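Local atomic coordinates of ZmpA Glycopeptidase (Clostridium perfringens, PDB entry 6XSX), a protein that probably cleaves glycoproteins as a metalloprotease, this chain being its M60 peptidase catalytic module. Residues Lys35-Arg40 and Ser234-Arg239; Lys41-Gln46 and Gly284-Thr289; Phe279-Gly284 and Thr298-Pro303. All coordinates share one frame; numbering follows the deposited sequence.

Contact 1: residues Lys35-Arg40 and Ser234-Arg239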
loop_
_atom_site.group_PDB
_atom_site.type_symbol
_atom_site.label_atom_id
_atom_site.label_comp_id
_atom_site.label_asym_id
_atom_site.label_seq_id
_atom_site.Cartn_x
_atom_site.Cartn_y
_atom_site.Cartn_z
ATOM N N LYS A 35 11.424 -13.446 -10.824
ATOM C CA LYS A 35 12.424 -12.752 -11.624
ATOM C C LYS A 35 11.840 -11.456 -12.178
ATOM O O LYS A 35 12.490 -10.417 -12.114
ATOM C CB LYS A 35 12.977 -13.635 -12.748
ATOM C CG LYS A 35 13.945 -14.729 -12.311
ATOM C CD LYS A 35 15.295 -14.201 -11.858
ATOM C CE LYS A 35 16.267 -15.294 -11.465
ATOM N NZ LYS A 35 16.404 -16.311 -12.534
ATOM N N GLU A 36 10.610 -11.532 -12.709
ATOM C CA GLU A 36 9.922 -10.360 -13.229
ATOM C C GLU A 36 9.790 -9.304 -12.133
ATOM O O GLU A 36 9.926 -8.112 -12.405
ATOM C CB GLU A 36 8.560 -10.735 -13.820
ATOM C CG GLU A 36 8.672 -11.579 -15.078
ATOM C CD GLU A 36 9.394 -10.942 -16.252
ATOM O OE1 GLU A 36 9.732 -9.749 -16.180
ATOM O OE2 GLU A 36 9.618 -11.649 -17.241
ATOM N N SER A 37 9.516 -9.764 -10.902
ATOM C CA SER A 37 9.401 -8.890 -9.744
ATOM C C SER A 37 10.686 -8.084 -9.574
ATOM O O SER A 37 10.649 -6.863 -9.429
ATOM C CB SER A 37 9.105 -9.674 -8.486
ATOM O OG SER A 37 7.741 -10.062 -8.427
ATOM N N GLN A 38 11.820 -8.788 -9.612
ATOM C CA GLN A 38 13.105 -8.196 -9.278
ATOM C C GLN A 38 13.481 -7.130 -10.307
ATOM O O GLN A 38 14.111 -6.134 -9.954
ATOM C CB GLN A 38 14.152 -9.288 -9.056
ATOM C CG GLN A 38 13.942 -10.019 -7.738
ATOM C CD GLN A 38 14.600 -11.373 -7.663
ATOM O OE1 GLN A 38 15.388 -11.763 -8.526
ATOM N NE2 GLN A 38 14.278 -12.111 -6.612
ATOM N N LYS A 39 13.050 -7.324 -11.560
ATOM C CA LYS A 39 13.255 -6.319 -12.591
ATOM C C LYS A 39 12.617 -4.997 -12.162
ATOM O O LYS A 39 13.143 -3.932 -12.467
ATOM C CB LYS A 39 12.606 -6.740 -13.909
ATOM C CG LYS A 39 13.256 -7.915 -14.623
ATOM C CD LYS A 39 12.607 -8.163 -15.963
ATOM C CE LYS A 39 13.174 -9.351 -16.705
ATOM N NZ LYS A 39 12.291 -9.705 -17.841
ATOM N N ARG A 40 11.496 -5.078 -11.432
ATOM C CA ARG A 40 10.639 -3.926 -11.204
ATOM C C ARG A 40 10.732 -3.455 -9.757
ATOM O O ARG A 40 9.962 -2.589 -9.349
ATOM C CB ARG A 40 9.198 -4.291 -11.571
ATOM C CG ARG A 40 9.037 -4.621 -13.047
ATOM C CD ARG A 40 7.751 -5.371 -13.300
ATOM N NE ARG A 40 7.471 -5.585 -14.716
ATOM C CZ ARG A 40 8.019 -6.536 -15.469
ATOM N NH1 ARG A 40 8.890 -7.382 -14.941
ATOM N NH2 ARG A 40 7.664 -6.648 -16.739
ATOM N N SER A 234 6.177 -1.790 -16.638
ATOM C CA SER A 234 5.066 -2.551 -17.193
ATOM C C SER A 234 4.522 -3.545 -16.175
ATOM O O SER A 234 5.230 -3.984 -15.274
ATOM C CB SER A 234 5.442 -3.247 -18.474
ATOM O OG SER A 234 6.557 -4.105 -18.268
ATOM N N ASP A 235 3.245 -3.886 -16.359
ATOM C CA ASP A 235 2.572 -4.971 -15.671
ATOM C C ASP A 235 3.259 -6.283 -16.048
ATOM O O ASP A 235 4.021 -6.328 -17.008
ATOM C CB ASP A 235 1.093 -4.986 -16.062
ATOM C CG ASP A 235 0.185 -5.668 -15.049
ATOM O OD1 ASP A 235 0.679 -6.162 -14.017
ATOM O OD2 ASP A 235 -1.006 -5.692 -15.300
ATOM N N PHE A 236 3.002 -7.342 -15.275
ATOM C CA PHE A 236 3.551 -8.665 -15.563
ATOM C C PHE A 236 2.618 -9.712 -14.954
ATOM O O PHE A 236 1.620 -9.350 -14.328
ATOM C CB PHE A 236 4.999 -8.767 -15.069
ATOM C CG PHE A 236 5.166 -8.678 -13.571
ATOM C CD1 PHE A 236 5.064 -7.461 -12.914
ATOM C CD2 PHE A 236 5.411 -9.817 -12.812
ATOM C CE1 PHE A 236 5.230 -7.384 -11.538
ATOM C CE2 PHE A 236 5.570 -9.741 -11.438
ATOM C CZ PHE A 236 5.479 -8.521 -10.801
ATOM N N ASN A 237 2.920 -11.005 -15.150
ATOM C CA ASN A 237 2.047 -12.047 -14.617
ATOM C C ASN A 237 2.364 -12.268 -13.143
ATOM O O ASN A 237 3.464 -12.706 -12.817
ATOM C CB ASN A 237 2.149 -13.367 -15.387
ATOM C CG ASN A 237 1.653 -13.270 -16.813
ATOM O OD1 ASN A 237 0.685 -12.570 -17.093
ATOM N ND2 ASN A 237 2.309 -13.979 -17.721
ATOM N N PHE A 238 1.394 -11.954 -12.272
ATOM C CA PHE A 238 1.497 -12.219 -10.847
ATOM C C PHE A 238 0.102 -12.361 -10.239
ATOM O O PHE A 238 -0.901 -12.017 -10.859
ATOM C CB PHE A 238 2.298 -11.117 -10.144
ATOM C CG PHE A 238 1.631 -9.762 -10.120
ATOM C CD1 PHE A 238 0.696 -9.445 -9.145
ATOM C CD2 PHE A 238 1.982 -8.783 -11.041
ATOM C CE1 PHE A 238 0.104 -8.189 -9.104
ATOM C CE2 PHE A 238 1.399 -7.527 -11.002
ATOM C CZ PHE A 238 0.455 -7.233 -10.034
ATOM N N ARG A 239 0.042 -12.879 -9.012
ATOM C CA ARG A 239 -1.200 -12.820 -8.262
ATOM C C ARG A 239 -0.882 -12.354 -6.845
ATOM O O ARG A 239 -0.251 -13.082 -6.081
ATOM C CB ARG A 239 -1.964 -14.150 -8.288
ATOM C CG ARG A 239 -3.358 -14.063 -7.678
ATOM C CD ARG A 239 -4.107 -15.391 -7.644
ATOM N NE ARG A 239 -4.469 -15.875 -8.976
ATOM C CZ ARG A 239 -5.506 -15.429 -9.680
ATOM N NH1 ARG A 239 -6.280 -14.481 -9.185
ATOM N NH2 ARG A 239 -5.765 -15.926 -10.876
#
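Glu36, whose CB rests on the ring of Phe236, offers its carboxylate oxygen OE1 to two cations at once, each in a salt bridge. Arg40 NH1 reaches OE1 of Glu36 on the anti side at 2.8 Å, and Lys39 NZ reaches the same oxygen on the syn side at 3.1 Å. Because the Glu36 chain bends at chi2 (-61°), the carboxylate turns away from the aromatic ring while CB stays 3.4 Å from Phe236 CD2. The same Arg40 NH1 also donates to the carbonyl of Glu36, which lies close to the guanidinium plane.

The other two nitrogens of Arg40 cross to the loop side-on. NE binds Ser234 O at 2.8 Å, with an N-H...O angle of 155° and the oxygen near the guanidinium plane; NH2 binds Ser234 OG at 3.2 Å, more tilted from that plane. Ser234 OG has a further partner in Glu231 O. An extended run from CG to NE carries the guanidinium past Phe236, the two side chains sliding by in opposite directions. Phe236 CB sits over the centre of one guanidinium face, and the guanidinium and ring planes are 32° apart. The Phe236 ring is sandwiched: Glu36 lies on one face, offset toward the rim, and Phe238 CD2 is 3.4 Å above the centre of the other. Ser37 OG approaches Phe236 CZ obliquely at 3.6 Å, its polar partners being Ser33 O and Phe45 N.

All three Arg40 nitrogens thus have acceptors, which fixes the rotation of the guanidinium and joins the region of helix 33-39 to the loop preceding strand 240-244. Glu36, facing two cations, is probably held ionised, while Lys39 NZ forms a second salt bridge, to Glu231.

Contact 2: residues Lys41-Gln46 and Gly284-Thr289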
loop_
_atom_site.group_PDB
_atom_site.type_symbol
_atom_site.label_atom_id
_atom_site.label_comp_id
_atom_site.label_asym_id
_atom_site.label_seq_id
_atom_site.Cartn_x
_atom_site.Cartn_y
_atom_site.Cartn_z
ATOM N N LYS A 41 11.665 -4.045 -8.996
ATOM C CA LYS A 41 11.955 -3.713 -7.608
ATOM C C LYS A 41 10.750 -3.953 -6.700
ATOM O O LYS A 41 10.637 -3.316 -5.656
ATOM C CB LYS A 41 12.442 -2.266 -7.438
ATOM C CG LYS A 41 13.502 -1.778 -8.414
ATOM C CD LYS A 41 14.823 -2.499 -8.330
ATOM C CE LYS A 41 15.911 -1.770 -9.092
ATOM N NZ LYS A 41 17.224 -2.410 -8.868
ATOM N N VAL A 42 9.863 -4.887 -7.059
ATOM C CA VAL A 42 8.848 -5.303 -6.096
ATOM C C VAL A 42 9.272 -6.627 -5.456
ATOM O O VAL A 42 10.211 -7.271 -5.917
ATOM C CB VAL A 42 7.419 -5.334 -6.678
ATOM C CG1 VAL A 42 7.047 -3.994 -7.299
ATOM C CG2 VAL A 42 7.238 -6.463 -7.686
ATOM N N TRP A 43 8.561 -7.017 -4.394
ATOM C CA TRP A 43 9.052 -7.996 -3.440
ATOM C C TRP A 43 8.573 -9.402 -3.806
ATOM O O TRP A 43 7.660 -9.923 -3.179
ATOM C CB TRP A 43 8.633 -7.593 -2.019
ATOM C CG TRP A 43 9.357 -8.348 -0.948
ATOM C CD1 TRP A 43 10.096 -9.481 -1.112
ATOM C CD2 TRP A 43 9.391 -8.047 0.460
ATOM N NE1 TRP A 43 10.604 -9.893 0.087
ATOM C CE2 TRP A 43 10.194 -9.036 1.071
ATOM C CE3 TRP A 43 8.848 -7.037 1.261
ATOM C CZ2 TRP A 43 10.449 -9.053 2.445
ATOM C CZ3 TRP A 43 9.096 -7.052 2.620
ATOM C CH2 TRP A 43 9.890 -8.048 3.203
ATOM N N ASN A 44 9.177 -9.979 -4.854
ATOM C CA ASN A 44 9.086 -11.389 -5.225
ATOM C C ASN A 44 7.647 -11.896 -5.204
ATOM O O ASN A 44 7.309 -12.791 -4.431
ATOM C CB ASN A 44 10.010 -12.257 -4.369
ATOM C CG ASN A 44 11.436 -11.753 -4.384
ATOM O OD1 ASN A 44 11.876 -11.153 -5.361
ATOM N ND2 ASN A 44 12.145 -11.953 -3.285
ATOM N N PHE A 45 6.812 -11.334 -6.079
ATOM C CA PHE A 45 5.401 -11.686 -6.115
ATOM C C PHE A 45 5.268 -13.135 -6.576
ATOM O O PHE A 45 6.063 -13.590 -7.396
ATOM C CB PHE A 45 4.648 -10.751 -7.061
ATOM C CG PHE A 45 4.460 -9.341 -6.559
ATOM C CD1 PHE A 45 5.050 -8.911 -5.377
ATOM C CD2 PHE A 45 3.727 -8.423 -7.297
ATOM C CE1 PHE A 45 4.881 -7.608 -4.931
ATOM C CE2 PHE A 45 3.552 -7.120 -6.849
ATOM C CZ PHE A 45 4.126 -6.718 -5.661
ATOM N N GLN A 46 4.271 -13.842 -6.016
ATOM C CA GLN A 46 3.911 -15.189 -6.437
ATOM C C GLN A 46 2.974 -15.093 -7.642
ATOM O O GLN A 46 2.578 -14.002 -8.051
ATOM C CB GLN A 46 3.230 -15.955 -5.297
ATOM C CG GLN A 46 3.927 -15.825 -3.945
ATOM C CD GLN A 46 5.374 -16.261 -3.995
ATOM O OE1 GLN A 46 6.288 -15.496 -3.668
ATOM N NE2 GLN A 46 5.599 -17.486 -4.436
ATOM N N GLY A 284 2.187 -1.630 0.563
ATOM C CA GLY A 284 3.302 -0.707 0.381
ATOM C C GLY A 284 4.668 -1.380 0.530
ATOM O O GLY A 284 5.552 -1.169 -0.295
ATOM N N HIS A 285 4.832 -2.186 1.586
ATOM C CA HIS A 285 6.068 -2.920 1.811
ATOM C C HIS A 285 6.360 -3.819 0.614
ATOM O O HIS A 285 7.513 -4.012 0.263
ATOM C CB HIS A 285 5.958 -3.851 3.026
ATOM C CG HIS A 285 6.168 -3.220 4.358
ATOM N ND1 HIS A 285 7.204 -2.336 4.608
ATOM C CD2 HIS A 285 5.508 -3.388 5.528
ATOM C CE1 HIS A 285 7.151 -1.956 5.872
ATOM N NE2 HIS A 285 6.118 -2.596 6.463
ATOM N N ASN A 286 5.308 -4.397 0.023
ATOM C CA ASN A 286 5.474 -5.372 -1.043
ATOM C C ASN A 286 5.858 -4.684 -2.350
ATOM O O ASN A 286 6.469 -5.303 -3.224
ATOM C CB ASN A 286 4.235 -6.259 -1.198
ATOM C CG ASN A 286 4.287 -7.476 -0.296
ATOM O OD1 ASN A 286 5.291 -8.186 -0.264
ATOM N ND2 ASN A 286 3.211 -7.729 0.432
ATOM N N PHE A 287 5.505 -3.402 -2.487
ATOM C CA PHE A 287 5.721 -2.742 -3.769
ATOM C C PHE A 287 7.081 -2.046 -3.911
ATOM O O PHE A 287 7.333 -1.471 -4.966
ATOM C CB PHE A 287 4.541 -1.841 -4.152
ATOM C CG PHE A 287 3.498 -2.550 -4.976
ATOM C CD1 PHE A 287 3.570 -2.553 -6.359
ATOM C CD2 PHE A 287 2.465 -3.248 -4.368
ATOM C CE1 PHE A 287 2.623 -3.227 -7.121
ATOM C CE2 PHE A 287 1.521 -3.918 -5.128
ATOM C CZ PHE A 287 1.594 -3.898 -6.502
ATOM N N ASP A 288 7.965 -2.087 -2.898
ATOM C CA ASP A 288 9.295 -1.518 -3.115
ATOM C C ASP A 288 10.370 -2.165 -2.243
ATOM O O ASP A 288 10.284 -2.135 -1.016
ATOM C CB ASP A 288 9.318 0.008 -2.993
ATOM C CG ASP A 288 10.538 0.662 -3.626
ATOM O OD1 ASP A 288 11.315 -0.035 -4.320
ATOM O OD2 ASP A 288 10.698 1.878 -3.437
ATOM N N THR A 289 11.411 -2.687 -2.903
ATOM C CA THR A 289 12.532 -3.319 -2.225
ATOM C C THR A 289 13.845 -2.670 -2.651
ATOM O O THR A 289 14.916 -3.202 -2.364
ATOM C CB THR A 289 12.658 -4.806 -2.588
ATOM O OG1 THR A 289 12.788 -4.926 -4.008
ATOM C CG2 THR A 289 11.513 -5.642 -2.068
HETATM O O HOH W 1 12.819 -6.891 -6.093
#
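Trp43 lies across Thr289 and Asn286, with CG anti to its backbone N (chi1 -166°); its contacts run from CB to the CE3 edge. CB meets the methyl of Thr289, 3.5 Å from its CG2, and also lies beside Asn286 O. CG stays on the same methyl, CG2 of Thr289, at 3.6 Å, the two side chains crossing at about a right angle. Further out, CE3 of Trp43 brings the edge of the indole to His285 O at 3.5 Å, with CZ3 trailing behind. The backbone fixes where this begins: Trp43 N donates to Asn286 O at 2.9 Å with an N-H...O angle of 148°.

The same oxygen is also met by Phe45, whose CE1 is 3.3 Å from Asn286 O, at the edge of the ring. The Phe45 edge also points into the face of Phe287, a T-shaped pair with centroids 5.1 Å apart and planes at 77°. Val42 joins both rings, with CG2 over the centre of a Phe45 face and CG1 3.9 Å from Phe287 CD1. Lys41, the C' residue of the Schellman motif that ends helix 33-39, presents its carbonyl O to Thr289 N at 2.9 Å, and a water links Val42 O to Thr289 OG1.

The loop therefore runs against the C-terminal end of helix 277-286, which carries His285, the second histidine of a putative HExxH motif. The Asn286 amide bonds to Tyr240 of strand 240-244, Ile259 of strand 259-262 and Gly258 just before it, whereas Phe287 reaches Thr220 and Met221 of helix 206-224.

Contact 3: residues Phe279-Gly284 and Thr298-Pro303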
loop_
_atom_site.group_PDB
_atom_site.type_symbol
_atom_site.label_atom_id
_atom_site.label_comp_id
_atom_site.label_asym_id
_atom_site.label_seq_id
_atom_site.Cartn_x
_atom_site.Cartn_y
_atom_site.Cartn_z
ATOM N N PHE A 279 -4.014 -2.353 6.022
ATOM C CA PHE A 279 -3.896 -3.165 4.817
ATOM C C PHE A 279 -2.910 -2.559 3.825
ATOM O O PHE A 279 -2.073 -3.273 3.274
ATOM C CB PHE A 279 -5.258 -3.405 4.161
ATOM C CG PHE A 279 -6.023 -4.553 4.770
ATOM C CD1 PHE A 279 -5.837 -5.851 4.312
ATOM C CD2 PHE A 279 -6.890 -4.341 5.833
ATOM C CE1 PHE A 279 -6.525 -6.914 4.883
ATOM C CE2 PHE A 279 -7.580 -5.403 6.402
ATOM C CZ PHE A 279 -7.392 -6.687 5.930
ATOM N N MET A 280 -3.019 -1.245 3.591
ATOM C CA MET A 280 -2.278 -0.615 2.511
ATOM C C MET A 280 -0.809 -0.429 2.889
ATOM O O MET A 280 0.061 -0.430 2.022
ATOM C CB MET A 280 -2.931 0.703 2.086
ATOM C CG MET A 280 -4.332 0.490 1.536
ATOM S SD MET A 280 -4.361 -0.792 0.235
ATOM C CE MET A 280 -3.466 0.051 -1.062
ATOM N N HIS A 281 -0.528 -0.340 4.192
ATOM C CA HIS A 281 0.851 -0.292 4.654
ATOM C C HIS A 281 1.578 -1.572 4.250
ATOM O O HIS A 281 2.724 -1.517 3.820
ATOM C CB HIS A 281 0.905 -0.016 6.163
ATOM C CG HIS A 281 2.251 -0.198 6.784
ATOM N ND1 HIS A 281 3.169 0.837 6.885
ATOM C CD2 HIS A 281 2.836 -1.283 7.341
ATOM C CE1 HIS A 281 4.263 0.396 7.474
ATOM N NE2 HIS A 281 4.084 -0.909 7.768
ATOM N N GLU A 282 0.895 -2.717 4.367
ATOM C CA GLU A 282 1.476 -3.997 3.981
ATOM C C GLU A 282 1.668 -4.079 2.472
ATOM O O GLU A 282 2.680 -4.593 2.015
ATOM C CB GLU A 282 0.632 -5.180 4.461
ATOM C CG GLU A 282 0.480 -5.234 5.973
ATOM C CD GLU A 282 1.747 -4.961 6.766
ATOM O OE1 GLU A 282 2.811 -5.452 6.360
ATOM O OE2 GLU A 282 1.668 -4.239 7.788
ATOM N N MET A 283 0.689 -3.602 1.698
ATOM C CA MET A 283 0.850 -3.648 0.253
ATOM C C MET A 283 2.047 -2.772 -0.130
ATOM O O MET A 283 2.840 -3.144 -0.998
ATOM C CB MET A 283 -0.417 -3.177 -0.473
ATOM C CG MET A 283 -0.285 -3.205 -1.988
ATOM S SD MET A 283 -1.888 -3.126 -2.841
ATOM C CE MET A 283 -2.562 -4.726 -2.392
ATOM N N GLY A 284 2.187 -1.630 0.563
ATOM C CA GLY A 284 3.302 -0.707 0.381
ATOM C C GLY A 284 4.668 -1.380 0.530
ATOM O O GLY A 284 5.552 -1.169 -0.295
ATOM N N THR A 298 9.628 5.337 2.347
ATOM C CA THR A 298 8.925 5.691 1.126
ATOM C C THR A 298 7.657 4.856 0.945
ATOM O O THR A 298 6.744 5.294 0.255
ATOM C CB THR A 298 9.840 5.691 -0.110
ATOM O OG1 THR A 298 10.446 4.411 -0.287
ATOM C CG2 THR A 298 10.903 6.763 -0.061
ATOM N N ASN A 299 7.572 3.684 1.592
ATOM C CA ASN A 299 6.454 2.782 1.345
ATOM C C ASN A 299 5.157 3.319 1.962
ATOM O O ASN A 299 4.061 2.897 1.592
ATOM C CB ASN A 299 6.804 1.320 1.646
ATOM C CG ASN A 299 7.726 0.710 0.602
ATOM O OD1 ASN A 299 7.920 1.277 -0.473
ATOM N ND2 ASN A 299 8.292 -0.454 0.894
ATOM N N ASN A 300 5.292 4.279 2.879
ATOM C CA ASN A 300 4.165 4.920 3.536
ATOM C C ASN A 300 3.376 5.788 2.557
ATOM O O ASN A 300 2.256 6.200 2.845
ATOM C CB ASN A 300 4.654 5.810 4.677
ATOM C CG ASN A 300 5.322 5.013 5.774
ATOM O OD1 ASN A 300 4.716 4.111 6.336
ATOM N ND2 ASN A 300 6.570 5.335 6.076
ATOM N N MET A 301 3.991 6.122 1.424
ATOM C CA MET A 301 3.322 6.977 0.461
ATOM C C MET A 301 2.062 6.278 -0.039
ATOM O O MET A 301 1.093 6.950 -0.413
ATOM C CB MET A 301 4.227 7.318 -0.725
ATOM C CG MET A 301 5.323 8.310 -0.373
ATOM S SD MET A 301 4.708 9.983 0.064
ATOM C CE MET A 301 4.264 10.583 -1.563
ATOM N N LEU A 302 2.077 4.931 -0.013
ATOM C CA LEU A 302 0.947 4.175 -0.535
ATOM C C LEU A 302 -0.264 4.294 0.395
ATOM O O LEU A 302 -1.324 4.744 -0.043
ATOM C CB LEU A 302 1.313 2.720 -0.874
ATOM C CG LEU A 302 0.176 1.918 -1.517
ATOM C CD1 LEU A 302 -0.168 2.448 -2.905
ATOM C CD2 LEU A 302 0.498 0.432 -1.591
ATOM N N PRO A 303 -0.197 3.893 1.688
ATOM C CA PRO A 303 -1.351 4.067 2.571
ATOM C C PRO A 303 -1.832 5.522 2.663
ATOM O O PRO A 303 -3.039 5.756 2.714
ATOM C CB PRO A 303 -0.905 3.432 3.899
ATOM C CG PRO A 303 0.618 3.432 3.831
ATOM C CD PRO A 303 0.925 3.217 2.363
#
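The imidazole of His281 and the amide of Asn300 lie side by side, pointing the same way, with planes 26° apart. Asn300 OD1 meets the imidazole at its edge, 3.7 Å from His281 ND1, too far for a hydrogen bond; ND1 is buried and has no partner in the model. Glu282 OE2 also lies at an edge of this ring, and the rings of Trp277 and His285 meet it as well. The second amide, that of Asn299, has Gly284 O over one face, 3.0 Å from Asn299 CG. Its ND2 is close to that oxygen too, but at an angle too poor for a bond, and donates instead to Asp288 O.

Apart from these polar groups the contact is apolar. Gly284 has no side chain, and the backbones come close here, with its CA 4.8 Å from Asn299 CA. Leu302 CD2 sits 3.4 Å from Gly284 N. With CG of Leu302 anti to its N (chi1 -176°), the same methyl touches both methionines, 4.0 Å from Met280 CE and 3.7 Å from Met283 CG. Pro303 closes the far end, its CB 3.9 Å from Met280 CB, and its ring flanks the backbone of His281.

The chemistry is thus mostly van der Waals, with polar groups meeting, at an edge for His281 and over a face for Asn299, without hydrogen bonds between the two segments. It backs helix 277-286, whose His281, Glu282 and His285 fit an HExxH zinc-binding pattern, consistent with a metallopeptidase; no metal is bound to them here.

The three contacts form a series in which contacts 2 and 3 share helix 277-286 and contact 1 joins on through contact 2. Contacts 1 and 2 have centres about 9 Å apart and use consecutive pieces of one stretch, helix 33-39 and the loop after it; they touch where Ser37 OG meets Phe45 N. Contacts 2 and 3 lie about 11 Å apart by centres, share Gly284, and meet where Asn299 ND2 approaches Asp288 O. Contacts 1 and 3, centres about 18 Å apart, do not touch. In sequence, contacts 1 and 2 cross, as do 2 and 3, whereas 1 closes before 3 opens. Within this M60 peptidase fragment, residues near the chain's start thereby pack close to its putative HExxH helix.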